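Long-range contacts in benzoylformate Decarboxylase (Polynucleobacter necessarius, PDB 4K9Q), which binds thiamine diphosphate and a magnesium ion and probably catalyses the decarboxylation of benzoylformate to benzaldehyde: residues T3-T8 with D161-L166; T84-K89 with Q151-L156; A209-W214 with V312-L317; D216-A221 with T237-D242. All coordinates share one frame; numbering follows the deposited sequence.

Contact 1 of 4, residues T3-T8 with D161-L166; sequences TVKEIT and DDWEKL
Val4 and Trp163 carry much of a contact in which the turn at 161-166 serves the first turn of helix 4-15. Traced outward, Val4 meets carbonyls first: its CB lies 3.4 Å from Asp162 O. With CG1 anti to the backbone N (chi1 170°), that methyl is carried to the indole, 3.8 Å from Trp163 CE3, and the two side chains cross at about a right angle. The other branch stays over the turn, CG2 lying 3.2 Å from Asp162 O. Farther along the ring, Thr8 CB stands in its plane at the edge, 3.9 Å from Trp163 CZ3. Two backbone bonds tie the segments: Val4 N donates to Lys165 O (2.9 Å) almost in line with the carbonyl bond, whereas Lys5 N reaches Trp163 O (3.1 Å) on an in-plane lone pair. Thr3 is the N-cap: its OG1 accepts from Glu6 N, while its CG2 leans against Leu166 CD2, the two residues forming an antiparallel non-hydrogen-bonded pair. Placing an alanine at this cap would probably leave Glu6 N without its acceptor and open a gap beside Leu166. Three N-H groups that a helix start cannot pair within its own spiral, those of Val4, Lys5 and Glu6, are thus answered by two turn carbonyls and one hydroxyl, so the turn completes the pairing of the helix start while Val4 and Trp163 add apolar contact.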
# COMPACT_ATOMS: atom_id res chain seq x y z
N THR A 3 -24.52 24.17 2.64
CA THR A 3 -23.42 23.50 3.34
C THR A 3 -23.16 22.14 2.71
O THR A 3 -24.07 21.52 2.15
CB THR A 3 -23.72 23.26 4.84
OG1 THR A 3 -24.87 22.41 4.97
CG2 THR A 3 -23.96 24.58 5.56
N VAL A 4 -21.92 21.69 2.80
CA VAL A 4 -21.56 20.34 2.39
C VAL A 4 -22.55 19.33 3.00
O VAL A 4 -23.03 18.42 2.32
CB VAL A 4 -20.13 20.00 2.85
CG1 VAL A 4 -19.84 18.51 2.64
CG2 VAL A 4 -19.10 20.90 2.14
N LYS A 5 -22.88 19.51 4.28
CA LYS A 5 -23.79 18.57 4.94
C LYS A 5 -25.18 18.55 4.28
O LYS A 5 -25.72 17.48 3.99
CB LYS A 5 -23.90 18.87 6.44
CG LYS A 5 -24.76 17.86 7.20
CD LYS A 5 -24.56 17.96 8.71
CE LYS A 5 -25.09 19.27 9.28
NZ LYS A 5 -26.58 19.32 9.30
N GLU A 6 -25.75 19.72 4.05
CA GLU A 6 -27.09 19.76 3.46
C GLU A 6 -27.12 19.11 2.08
O GLU A 6 -28.01 18.33 1.76
CB GLU A 6 -27.65 21.19 3.40
CG GLU A 6 -29.12 21.21 3.03
CD GLU A 6 -29.75 22.59 3.12
OE1 GLU A 6 -29.09 23.53 3.59
OE2 GLU A 6 -30.92 22.72 2.70
N ILE A 7 -26.12 19.43 1.25
CA ILE A 7 -26.03 18.87 -0.09
C ILE A 7 -25.83 17.35 -0.07
O ILE A 7 -26.41 16.62 -0.87
CB ILE A 7 -24.91 19.55 -0.87
CG1 ILE A 7 -25.23 21.04 -1.02
CG2 ILE A 7 -24.69 18.87 -2.23
CD1 ILE A 7 -24.06 21.88 -1.48
N THR A 8 -25.00 16.88 0.86
CA THR A 8 -24.71 15.46 0.97
C THR A 8 -25.95 14.67 1.41
O THR A 8 -26.26 13.62 0.84
CB THR A 8 -23.54 15.21 1.95
OG1 THR A 8 -22.37 15.88 1.46
CG2 THR A 8 -23.26 13.72 2.09
N ASP A 161 -14.19 19.31 9.70
CA ASP A 161 -14.45 20.71 9.38
C ASP A 161 -15.12 20.93 8.03
O ASP A 161 -15.55 22.04 7.73
CB ASP A 161 -13.17 21.56 9.50
CG ASP A 161 -12.02 21.06 8.61
OD1 ASP A 161 -11.83 19.83 8.46
OD2 ASP A 161 -11.29 21.92 8.07
N ASP A 162 -15.21 19.88 7.20
CA ASP A 162 -15.76 20.05 5.86
C ASP A 162 -17.27 20.34 5.89
O ASP A 162 -17.78 21.07 5.04
CB ASP A 162 -15.54 18.79 5.01
CG ASP A 162 -14.08 18.60 4.58
OD1 ASP A 162 -13.22 19.46 4.87
OD2 ASP A 162 -13.82 17.57 3.93
N TRP A 163 -17.97 19.74 6.85
CA TRP A 163 -19.42 19.67 6.82
C TRP A 163 -20.14 21.01 6.85
O TRP A 163 -21.19 21.15 6.22
CB TRP A 163 -19.94 18.77 7.96
CG TRP A 163 -19.46 17.37 7.79
CD1 TRP A 163 -18.51 16.72 8.54
CD2 TRP A 163 -19.87 16.44 6.78
NE1 TRP A 163 -18.32 15.45 8.06
CE2 TRP A 163 -19.15 15.25 6.98
CE3 TRP A 163 -20.79 16.51 5.72
CZ2 TRP A 163 -19.32 14.13 6.16
CZ3 TRP A 163 -20.96 15.40 4.93
CH2 TRP A 163 -20.23 14.23 5.15
N GLU A 164 -19.57 21.98 7.56
CA GLU A 164 -20.20 23.29 7.72
C GLU A 164 -19.81 24.27 6.61
O GLU A 164 -20.29 25.41 6.60
CB GLU A 164 -19.80 23.90 9.06
CG GLU A 164 -18.31 24.21 9.16
CD GLU A 164 -17.92 24.86 10.48
OE1 GLU A 164 -16.71 25.10 10.68
OE2 GLU A 164 -18.81 25.15 11.30
N LYS A 165 -18.94 23.86 5.70
CA LYS A 165 -18.50 24.77 4.63
C LYS A 165 -19.63 25.04 3.64
O LYS A 165 -20.34 24.12 3.22
CB LYS A 165 -17.28 24.20 3.89
CG LYS A 165 -16.04 23.96 4.76
CD LYS A 165 -15.47 25.26 5.31
CE LYS A 165 -14.10 25.06 5.94
NZ LYS A 165 -14.24 24.51 7.31
N LEU A 166 -19.82 26.30 3.28
CA LEU A 166 -20.73 26.66 2.20
C LEU A 166 -20.04 26.44 0.87
O LEU A 166 -18.93 26.93 0.65
CB LEU A 166 -21.13 28.13 2.30
CG LEU A 166 -22.17 28.48 3.36
CD1 LEU A 166 -22.41 29.98 3.35
CD2 LEU A 166 -23.46 27.72 3.09

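Contact 2 of 4, residues T84-K89 with Q151-L156; sequences TAYQNK and QGPVFL
Tyr86 and Pro153 supply the apolar part of this contact. The pyrrolidine packs against the helix backbone, Pro153 CD coming within 3.5 Å of Tyr86 CA. The same atom is 4.0 Å from Tyr86 CD2, met obliquely. With CG anti to the backbone N (chi1 -174°), the phenol passes the proline, and the two side chains cross at about a right angle. Ala85 adds a looser touch through its CB.

The polar part contains no direct hydrogen bond. Helix 79-88 ends at Lys89 in a Schellman motif with positive phi, and this brings Lys89 CA within 3.1 Å of Gln151 O. The aliphatic root of the lysine lies against the same oxygen, with CB at 3.2 Å, while the ammonium end leaves to form salt bridges with Asp207 and Asp297.

Water does the bridging. One molecule donates to both Lys89 O and Gln151 OE1, each at 2.7 Å; Gln151 NE2 bonds to Met147 O, so both ends of that amide are held. A second, over the centre of the phenol ring, is 2.7 Å from Tyr86 O and farther from Gln151 O; other acceptors compete for its protons, so how it shares them is not settled.

The contact joins the C-terminal end of helix 79-88 to the entry of strand 154-159, which runs in the parallel sheet between strands 93-98 and 126-127, with helix 135-147 packed on Val154 and Leu156.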
# COMPACT_ATOMS: atom_id res chain seq x y z
N THR A 84 -15.17 -9.27 6.03
CA THR A 84 -16.31 -10.12 5.77
C THR A 84 -17.32 -9.46 4.82
O THR A 84 -17.84 -10.11 3.90
CB THR A 84 -16.97 -10.55 7.08
OG1 THR A 84 -16.01 -11.31 7.84
CG2 THR A 84 -18.22 -11.39 6.82
N ALA A 85 -17.58 -8.17 5.01
CA ALA A 85 -18.47 -7.44 4.08
C ALA A 85 -17.92 -7.50 2.65
O ALA A 85 -18.68 -7.65 1.69
CB ALA A 85 -18.64 -6.00 4.53
N TYR A 86 -16.61 -7.37 2.51
CA TYR A 86 -15.97 -7.44 1.20
C TYR A 86 -16.21 -8.81 0.57
O TYR A 86 -16.60 -8.90 -0.60
CB TYR A 86 -14.47 -7.17 1.34
CG TYR A 86 -13.73 -7.07 0.03
CD1 TYR A 86 -13.17 -8.21 -0.56
CD2 TYR A 86 -13.57 -5.84 -0.60
CE1 TYR A 86 -12.48 -8.12 -1.76
CE2 TYR A 86 -12.88 -5.74 -1.81
CZ TYR A 86 -12.34 -6.88 -2.38
OH TYR A 86 -11.65 -6.79 -3.56
N GLN A 87 -16.00 -9.89 1.32
CA GLN A 87 -16.18 -11.23 0.76
C GLN A 87 -17.65 -11.59 0.55
O GLN A 87 -17.98 -12.39 -0.33
CB GLN A 87 -15.41 -12.28 1.60
CG GLN A 87 -13.90 -12.00 1.58
CD GLN A 87 -13.06 -13.15 2.08
OE1 GLN A 87 -13.45 -13.89 2.98
NE2 GLN A 87 -11.86 -13.31 1.49
N ASN A 88 -18.54 -10.96 1.32
CA ASN A 88 -20.00 -11.08 1.14
C ASN A 88 -20.47 -10.31 -0.11
O ASN A 88 -21.61 -10.48 -0.56
CB ASN A 88 -20.74 -10.48 2.34
CG ASN A 88 -20.77 -11.39 3.56
OD1 ASN A 88 -20.47 -12.59 3.49
ND2 ASN A 88 -21.14 -10.82 4.70
N LYS A 89 -19.59 -9.45 -0.63
CA LYS A 89 -19.92 -8.54 -1.74
C LYS A 89 -21.06 -7.57 -1.41
O LYS A 89 -21.95 -7.31 -2.23
CB LYS A 89 -20.20 -9.33 -3.02
CG LYS A 89 -18.92 -9.95 -3.59
CD LYS A 89 -19.12 -10.61 -4.94
CE LYS A 89 -19.86 -11.94 -4.84
NZ LYS A 89 -19.54 -12.78 -6.03
N GLN A 151 -20.29 -6.26 -6.46
CA GLN A 151 -20.52 -5.26 -5.43
C GLN A 151 -19.61 -5.46 -4.21
O GLN A 151 -19.07 -6.55 -3.98
CB GLN A 151 -22.00 -5.22 -5.04
CG GLN A 151 -22.93 -4.93 -6.22
CD GLN A 151 -24.38 -4.82 -5.80
OE1 GLN A 151 -24.83 -5.48 -4.86
NE2 GLN A 151 -25.14 -3.97 -6.49
N GLY A 152 -19.41 -4.39 -3.44
CA GLY A 152 -18.52 -4.47 -2.30
C GLY A 152 -18.35 -3.14 -1.61
O GLY A 152 -18.81 -2.11 -2.11
N PRO A 153 -17.71 -3.15 -0.43
CA PRO A 153 -17.63 -1.94 0.39
C PRO A 153 -16.57 -0.95 -0.09
O PRO A 153 -15.58 -1.33 -0.72
CB PRO A 153 -17.25 -2.48 1.78
CG PRO A 153 -16.48 -3.73 1.48
CD PRO A 153 -17.14 -4.32 0.25
N VAL A 154 -16.80 0.32 0.22
CA VAL A 154 -15.87 1.40 -0.08
C VAL A 154 -15.67 2.23 1.19
O VAL A 154 -16.46 2.16 2.13
CB VAL A 154 -16.39 2.30 -1.21
CG1 VAL A 154 -16.53 1.51 -2.51
CG2 VAL A 154 -17.73 2.90 -0.83
N PHE A 155 -14.59 3.03 1.22
CA PHE A 155 -14.26 3.78 2.42
C PHE A 155 -13.99 5.25 2.11
O PHE A 155 -13.19 5.56 1.22
CB PHE A 155 -13.03 3.19 3.12
CG PHE A 155 -12.53 4.02 4.27
CD1 PHE A 155 -13.27 4.12 5.44
CD2 PHE A 155 -11.34 4.73 4.17
CE1 PHE A 155 -12.82 4.90 6.51
CE2 PHE A 155 -10.88 5.50 5.25
CZ PHE A 155 -11.63 5.60 6.41
N LEU A 156 -14.66 6.14 2.85
CA LEU A 156 -14.38 7.58 2.79
C LEU A 156 -13.92 8.09 4.15
O LEU A 156 -14.56 7.82 5.17
CB LEU A 156 -15.64 8.36 2.39
CG LEU A 156 -16.24 8.10 1.01
CD1 LEU A 156 -17.52 8.90 0.85
CD2 LEU A 156 -15.23 8.45 -0.07
O HOH W 1 -16.25 -7.11 -2.59
O HOH W 2 -24.16 -7.76 -3.64

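Contact 3 of 4, residues A209-W214 with V312-L317; sequences ARSQAW and VSDSKL
Ser211 turns its CB to the carboxylate of Asp314, 3.5 Å from Asp314 OD1. The serine has two conformers, so the place of its OG is not unique; in the one described it bonds to Asp207 O and lies 3.6 Å from Ser315 CB. Lys316 comes alongside, its chain fully extended, so that CD passes 3.6 Å from Ser211 O before running on past Gln212 O. At its root, Ala213 CB packs on Lys316 CA at 3.7 Å. Two helix ends meet here in the central Rossmann-like domain: helix 207-210 finishes in a Schellman motif at Gln212, and helix 315-323 begins at its N-cap, Asp314, just after strand 309-312. With CG anti to the backbone N (chi1 -178°), Asp314 turns OD2 back over the helix start, where its anti lone pair accepts from Leu317 N (3.1 Å). A water donates to Ser211 O and, weakly, to the same OD2. Putting an alanine at Asp314 would probably leave the Leu317 amide without its cap and the Gln149 side chain, which bonds to OD1, without its mate. Leu317, in the first turn of this helix, packs on Pro184 of a neighbouring subunit.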
# COMPACT_ATOMS: atom_id res chain seq x y z
N ALA A 209 -28.17 -16.32 -4.94
CA ALA A 209 -29.00 -15.73 -3.90
C ALA A 209 -29.02 -14.21 -4.06
O ALA A 209 -30.10 -13.61 -4.13
CB ALA A 209 -28.49 -16.11 -2.52
N ARG A 210 -27.84 -13.60 -4.14
CA ARG A 210 -27.72 -12.15 -4.24
C ARG A 210 -28.43 -11.60 -5.48
O ARG A 210 -29.11 -10.57 -5.41
CB ARG A 210 -26.25 -11.71 -4.22
CG ARG A 210 -25.60 -11.69 -2.83
CD ARG A 210 -24.12 -11.33 -2.92
NE ARG A 210 -23.31 -12.39 -3.51
CZ ARG A 210 -22.79 -13.41 -2.83
NH1 ARG A 210 -22.98 -13.50 -1.51
NH2 ARG A 210 -22.07 -14.33 -3.45
N SER A 211 -28.28 -12.30 -6.60
CA SER A 211 -28.82 -11.83 -7.88
C SER A 211 -30.29 -12.20 -8.09
O SER A 211 -30.85 -11.93 -9.15
CB SER A 211 -27.99 -12.38 -9.04
OG SER A 211 -28.11 -13.79 -9.13
N GLN A 212 -30.89 -12.83 -7.09
CA GLN A 212 -32.31 -13.19 -7.15
C GLN A 212 -32.60 -14.16 -8.29
O GLN A 212 -33.63 -14.06 -8.96
CB GLN A 212 -33.19 -11.94 -7.22
CG GLN A 212 -33.06 -11.09 -5.97
CD GLN A 212 -34.00 -9.91 -5.91
OE1 GLN A 212 -33.75 -8.88 -6.54
NE2 GLN A 212 -35.07 -10.04 -5.14
N ALA A 213 -31.69 -15.11 -8.48
CA ALA A 213 -31.78 -16.09 -9.57
C ALA A 213 -32.37 -17.43 -9.14
O ALA A 213 -32.23 -18.42 -9.86
CB ALA A 213 -30.41 -16.29 -10.21
N TRP A 214 -32.99 -17.46 -7.97
CA TRP A 214 -33.53 -18.68 -7.38
C TRP A 214 -34.33 -19.51 -8.39
O TRP A 214 -34.02 -20.68 -8.65
CB TRP A 214 -34.40 -18.31 -6.17
CG TRP A 214 -34.97 -19.43 -5.38
CD1 TRP A 214 -36.18 -20.04 -5.58
CD2 TRP A 214 -34.39 -20.06 -4.23
NE1 TRP A 214 -36.38 -21.02 -4.63
CE2 TRP A 214 -35.30 -21.05 -3.79
CE3 TRP A 214 -33.19 -19.89 -3.53
CZ2 TRP A 214 -35.04 -21.87 -2.68
CZ3 TRP A 214 -32.94 -20.70 -2.41
CH2 TRP A 214 -33.86 -21.67 -2.01
N VAL A 312 -17.21 -14.47 -16.83
CA VAL A 312 -17.72 -13.55 -15.82
C VAL A 312 -19.12 -13.09 -16.20
O VAL A 312 -19.34 -12.61 -17.32
CB VAL A 312 -16.80 -12.32 -15.63
CG1 VAL A 312 -17.22 -11.50 -14.41
CG2 VAL A 312 -15.35 -12.75 -15.50
N SER A 313 -20.06 -13.24 -15.27
CA SER A 313 -21.44 -12.85 -15.51
C SER A 313 -22.25 -12.85 -14.22
O SER A 313 -22.02 -13.68 -13.33
CB SER A 313 -22.11 -13.83 -16.49
OG SER A 313 -23.46 -13.48 -16.71
N ASP A 314 -23.20 -11.94 -14.15
CA ASP A 314 -24.28 -12.04 -13.18
C ASP A 314 -24.92 -13.43 -13.33
O ASP A 314 -25.14 -13.90 -14.44
CB ASP A 314 -25.33 -10.97 -13.45
CG ASP A 314 -26.47 -11.00 -12.45
OD1 ASP A 314 -26.32 -10.37 -11.38
OD2 ASP A 314 -27.51 -11.63 -12.74
N SER A 315 -25.21 -14.09 -12.21
CA SER A 315 -25.76 -15.43 -12.27
C SER A 315 -27.12 -15.48 -12.97
O SER A 315 -27.39 -16.39 -13.75
CB SER A 315 -25.91 -16.02 -10.86
OG SER A 315 -24.69 -16.61 -10.46
N LYS A 316 -27.97 -14.51 -12.66
CA LYS A 316 -29.31 -14.50 -13.25
C LYS A 316 -29.22 -14.33 -14.76
O LYS A 316 -29.86 -15.07 -15.52
CB LYS A 316 -30.18 -13.40 -12.62
CG LYS A 316 -31.65 -13.56 -12.96
CD LYS A 316 -32.52 -12.56 -12.23
CE LYS A 316 -33.98 -12.79 -12.58
NZ LYS A 316 -34.86 -11.72 -12.04
N LEU A 317 -28.43 -13.36 -15.20
CA LEU A 317 -28.28 -13.11 -16.63
C LEU A 317 -27.73 -14.34 -17.35
O LEU A 317 -28.21 -14.69 -18.43
CB LEU A 317 -27.39 -11.90 -16.87
CG LEU A 317 -28.02 -10.60 -16.36
CD1 LEU A 317 -27.16 -9.41 -16.71
CD2 LEU A 317 -29.41 -10.44 -16.93
O HOH W 3 -29.99 -10.03 -11.05

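Contact 4 of 4, residues D216-A221 with T237-D242; sequences DGIAFA and TPFPED
Phe239 and Ala221 mark the dense side of this contact. The phenyl ring reaches helix 214-224 with one corner: Phe239 CE2 stands 3.7 Å from Ala221 CB and 3.8 Å from Ile218 CA, both met obliquely. That placing follows from CG lying anti to the backbone N (chi1 -168°), which carries the ring out of its loop to the helix. Gly217 O sits at the ring edge in its plane, 3.8 Å from Phe239 CE2, and accepts from the hydroxyl of Tyr204 as well as from Ala221 N. One face of the ring is covered within its own loop by Pro240 CD, 3.4 Å above the ring plane and displaced from its centre, while His243 meets the ring edge-to-face.

Packing is less enclosed around Ile218, which is partly exposed. The Ile218 and Pro240 side chains cross obliquely, with Ile218 CD1 3.7 Å from Pro240 CG and CG1 as near Pro240 CD. Beyond these residues the two segments part: Ala219 points away from the loop, and Asp242 is exposed, its carboxylate bonded to Asn387. No hydrogen bond ties the segments, so the joint is mainly apolar contact.

Strand 201-204, helix 214-224 and the adjacent parallel strand 228-230 make up a beta-alpha-beta crossover, and the loop leading on to strand 246-249 folds back against that helix, an arrangement in keeping with the Rossmann-like central domain of thiamine diphosphate enzymes.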
# COMPACT_ATOMS: atom_id res chain seq x y z
N ASP A 216 -34.57 -19.17 -11.66
CA ASP A 216 -33.78 -19.46 -12.85
C ASP A 216 -32.82 -20.63 -12.64
O ASP A 216 -32.55 -21.39 -13.56
CB ASP A 216 -33.02 -18.22 -13.30
CG ASP A 216 -33.90 -16.99 -13.36
OD1 ASP A 216 -33.97 -16.26 -12.34
OD2 ASP A 216 -34.55 -16.77 -14.41
N GLY A 217 -32.30 -20.76 -11.43
CA GLY A 217 -31.46 -21.90 -11.09
C GLY A 217 -32.27 -23.19 -11.07
O GLY A 217 -31.78 -24.24 -11.49
N ILE A 218 -33.51 -23.11 -10.60
CA ILE A 218 -34.39 -24.27 -10.59
C ILE A 218 -34.74 -24.69 -12.02
O ILE A 218 -34.65 -25.87 -12.37
CB ILE A 218 -35.69 -23.99 -9.81
CG1 ILE A 218 -35.38 -23.80 -8.32
CG2 ILE A 218 -36.68 -25.15 -9.99
CD1 ILE A 218 -36.55 -23.27 -7.54
N ALA A 219 -35.11 -23.71 -12.84
CA ALA A 219 -35.42 -23.98 -14.23
C ALA A 219 -34.26 -24.66 -14.95
O ALA A 219 -34.46 -25.64 -15.68
CB ALA A 219 -35.83 -22.70 -14.95
N PHE A 220 -33.05 -24.15 -14.75
CA PHE A 220 -31.86 -24.68 -15.39
C PHE A 220 -31.61 -26.13 -14.98
O PHE A 220 -31.38 -26.99 -15.82
CB PHE A 220 -30.64 -23.82 -15.04
CG PHE A 220 -29.45 -24.06 -15.92
CD1 PHE A 220 -29.46 -23.66 -17.25
CD2 PHE A 220 -28.31 -24.67 -15.42
CE1 PHE A 220 -28.36 -23.88 -18.07
CE2 PHE A 220 -27.20 -24.89 -16.24
CZ PHE A 220 -27.23 -24.50 -17.56
N ALA A 221 -31.67 -26.40 -13.68
CA ALA A 221 -31.43 -27.74 -13.16
C ALA A 221 -32.47 -28.73 -13.67
O ALA A 221 -32.15 -29.88 -13.98
CB ALA A 221 -31.43 -27.71 -11.63
N THR A 237 -28.29 -19.77 0.77
CA THR A 237 -28.86 -20.91 0.07
C THR A 237 -29.05 -20.62 -1.42
O THR A 237 -29.72 -19.67 -1.79
CB THR A 237 -30.23 -21.27 0.68
OG1 THR A 237 -30.09 -21.39 2.11
CG2 THR A 237 -30.75 -22.57 0.10
N PRO A 238 -28.44 -21.45 -2.30
CA PRO A 238 -28.62 -21.17 -3.72
C PRO A 238 -29.69 -22.03 -4.43
O PRO A 238 -29.98 -21.76 -5.59
CB PRO A 238 -27.24 -21.50 -4.30
CG PRO A 238 -26.73 -22.59 -3.43
CD PRO A 238 -27.29 -22.33 -2.04
N PHE A 239 -30.24 -23.03 -3.76
CA PHE A 239 -31.16 -23.96 -4.41
C PHE A 239 -32.08 -24.58 -3.34
O PHE A 239 -31.65 -24.85 -2.22
CB PHE A 239 -30.35 -25.04 -5.13
CG PHE A 239 -31.15 -25.90 -6.08
CD1 PHE A 239 -31.59 -27.15 -5.70
CD2 PHE A 239 -31.42 -25.47 -7.37
CE1 PHE A 239 -32.31 -27.96 -6.57
CE2 PHE A 239 -32.13 -26.27 -8.26
CZ PHE A 239 -32.58 -27.52 -7.85
N PRO A 240 -33.37 -24.80 -3.68
CA PRO A 240 -34.26 -25.37 -2.66
C PRO A 240 -33.75 -26.73 -2.19
O PRO A 240 -33.54 -27.64 -2.99
CB PRO A 240 -35.60 -25.52 -3.39
CG PRO A 240 -35.26 -25.44 -4.86
CD PRO A 240 -34.08 -24.52 -4.94
N GLU A 241 -33.56 -26.88 -0.88
CA GLU A 241 -32.82 -28.03 -0.37
C GLU A 241 -33.69 -29.28 -0.20
O GLU A 241 -33.18 -30.36 0.14
CB GLU A 241 -32.07 -27.65 0.90
CG GLU A 241 -31.07 -26.53 0.61
CD GLU A 241 -30.23 -26.11 1.79
OE1 GLU A 241 -30.66 -26.32 2.95
OE2 GLU A 241 -29.14 -25.55 1.55
N ASP A 242 -34.99 -29.14 -0.45
CA ASP A 242 -35.86 -30.31 -0.50
C ASP A 242 -36.25 -30.69 -1.94
O ASP A 242 -37.05 -31.60 -2.15
CB ASP A 242 -37.09 -30.12 0.39
CG ASP A 242 -37.88 -28.88 0.03
OD1 ASP A 242 -37.42 -28.09 -0.83
OD2 ASP A 242 -38.97 -28.67 0.61

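How the contacts relate
Contacts 1 and 2 share the N-terminal part of the chain and lie at the two ends of strand 154-159, their centres about 26 Å apart, with contact 2 nested inside the loop that contact 1 closes. Contacts 3 and 4 follow in the central domain, about 12 Å apart between centres; contact 4 is nested in contact 3, and Trp214 of one packs on Phe239 and Pro240 of the other. Contacts 1 and 4, about 48 Å apart between centres, fall on opposite sides of the chain's centre. Contacts 2 and 3, about 18 Å apart between centres, touch where Lys89 lies against Arg210, and so mark where the N-terminal and central domains pack together, away from the cofactor sites.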